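Local coordinates for hypothetical protein PA2201 (Pseudomonas aeruginosa, PDB 2FEF), which is of unknown function but may act as an immunity protein that neutralises a PoNe-type DNase toxin, at residues 165-168 with 169-173. Residues are numbered along the deposited sequence; the frame is centred on the assembly and turned at random.
Sequences IPAL and VEEVL
L168 and V172 pack against each other on the buried side of the short helix 165-172. They lie side by side and point the same way, with L168 CD2 3.8 Å from V172 CG2. The valine methyl gets there because CG2 stands beside its own backbone N, while CG1 is anti to that N (chi1 -173°). I165 and V169 pair one turn apart on the same buried side. Their side chains cross at a slant, and I165 CG2 meets V169 CG2 at 3.9 Å. V169 CG2 also rests on the carbonyl of its partner, 3.4 Å from I165 O. The backbone bonds are regular through the first turn. V169 N to I165 O is nearly straight, with an N-H...O angle of 178°, and E170 N and E171 N bond to P166 O and A167 O. In the wider last turn L168 O accepts from both V172 N, at 3.0 Å and well bent (138°), and L173 N, at 3.1 Å. The second of these is an i to i+5 bond, as in a pi-type turn.

Other helices complete the buried side. I165 and V169 touch helix 179-189, and L168 touches Y104 of helix 97-127.

P166, A167 and E170 form the looser part. Across the two segments A167 CB comes no closer than 4.0 Å to a side-chain atom, E171 OE1. E170 is exposed, and its CB lies near P166 O. E171 sits at the flank between the two sides, with CB 3.3 Å from A167 O. Its OE2 forms a salt bridge with R116 NE of helix 97-127. The chemistry implies a two-sided helix: methyl-rich residues are buried against neighbouring helices on one side, a charge pair ties E171 to helix 97-127, and the shared L168 carbonyl keeps both amides of the widened last turn bonded.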
loop_
_atom_site.group_PDB
_atom_site.type_symbol
_atom_site.label_atom_id
_atom_site.label_comp_id
_atom_site.label_asym_id
_atom_site.label_seq_id
_atom_site.Cartn_x
_atom_site.Cartn_y
_atom_site.Cartn_z
ATOM N N ILE B 165 -6.826 -25.922 14.902
ATOM C CA ILE B 165 -7.895 -26.231 13.956
ATOM C C ILE B 165 -9.301 -26.129 14.606
ATOM O O ILE B 165 -10.218 -25.569 13.988
ATOM C CB ILE B 165 -7.653 -27.627 13.265
ATOM C CG1 ILE B 165 -6.493 -27.515 12.246
ATOM C CG2 ILE B 165 -8.949 -28.148 12.622
ATOM C CD1 ILE B 165 -6.008 -28.892 11.710
ATOM N N PRO B 166 -9.485 -26.667 15.840
ATOM C CA PRO B 166 -10.837 -26.546 16.409
ATOM C C PRO B 166 -11.374 -25.140 16.530
ATOM O O PRO B 166 -12.505 -24.942 16.122
ATOM C CB PRO B 166 -10.713 -27.215 17.792
ATOM C CG PRO B 166 -9.640 -28.283 17.538
ATOM C CD PRO B 166 -8.628 -27.482 16.720
ATOM N N ALA B 167 -10.614 -24.172 17.054
ATOM C CA ALA B 167 -11.139 -22.789 17.115
ATOM C C ALA B 167 -11.341 -22.199 15.721
ATOM O O ALA B 167 -12.307 -21.454 15.481
ATOM C CB ALA B 167 -10.236 -21.877 17.926
ATOM N N LEU B 168 -10.415 -22.494 14.815
ATOM C CA LEU B 168 -10.583 -22.083 13.412
ATOM C C LEU B 168 -11.899 -22.575 12.827
ATOM O O LEU B 168 -12.665 -21.795 12.276
ATOM C CB LEU B 168 -9.381 -22.525 12.535
ATOM C CG LEU B 168 -8.044 -21.846 12.862
ATOM C CD1 LEU B 168 -6.909 -22.545 12.154
ATOM C CD2 LEU B 168 -8.048 -20.357 12.498
ATOM N N VAL B 169 -12.160 -23.867 12.915
ATOM C CA VAL B 169 -13.431 -24.412 12.432
ATOM C C VAL B 169 -14.646 -23.769 13.139
ATOM O O VAL B 169 -15.599 -23.364 12.481
ATOM C CB VAL B 169 -13.430 -25.932 12.530
ATOM C CG1 VAL B 169 -14.761 -26.491 12.180
ATOM C CG2 VAL B 169 -12.329 -26.522 11.542
ATOM N N GLU B 170 -14.618 -23.666 14.466
ATOM C CA GLU B 170 -15.759 -23.042 15.160
ATOM C C GLU B 170 -15.959 -21.547 14.833
ATOM O O GLU B 170 -17.069 -21.116 14.488
ATOM C CB GLU B 170 -15.678 -23.212 16.684
ATOM C CG GLU B 170 -16.797 -22.393 17.378
ATOM C CD GLU B 170 -16.849 -22.572 18.857
ATOM O OE1 GLU B 170 -15.808 -22.899 19.442
ATOM O OE2 GLU B 170 -17.943 -22.376 19.432
ATOM N N GLU B 171 -14.906 -20.761 15.002
ATOM C CA GLU B 171 -15.034 -19.303 15.027
ATOM C C GLU B 171 -14.914 -18.682 13.631
ATOM O O GLU B 171 -15.624 -17.716 13.307
ATOM C CB GLU B 171 -14.001 -18.682 15.960
ATOM C CG GLU B 171 -14.031 -19.240 17.409
ATOM C CD GLU B 171 -13.292 -18.360 18.452
ATOM O OE1 GLU B 171 -12.608 -18.922 19.350
ATOM O OE2 GLU B 171 -13.398 -17.106 18.398
ATOM N N VAL B 172 -14.012 -19.226 12.823
ATOM C CA VAL B 172 -13.757 -18.658 11.492
ATOM C C VAL B 172 -14.720 -19.246 10.452
ATOM O O VAL B 172 -15.250 -18.498 9.601
ATOM C CB VAL B 172 -12.269 -18.820 11.027
ATOM C CG1 VAL B 172 -12.012 -18.059 9.718
ATOM C CG2 VAL B 172 -11.289 -18.335 12.101
ATOM N N LEU B 173 -14.923 -20.571 10.485
ATOM C CA LEU B 173 -15.769 -21.223 9.480
ATOM C C LEU B 173 -17.203 -21.428 9.950
ATOM O O LEU B 173 -18.062 -21.758 9.134
ATOM C CB LEU B 173 -15.174 -22.584 9.024
ATOM C CG LEU B 173 -13.694 -22.646 8.672
ATOM C CD1 LEU B 173 -13.332 -24.070 8.138
ATOM C CD2 LEU B 173 -13.281 -21.598 7.682
#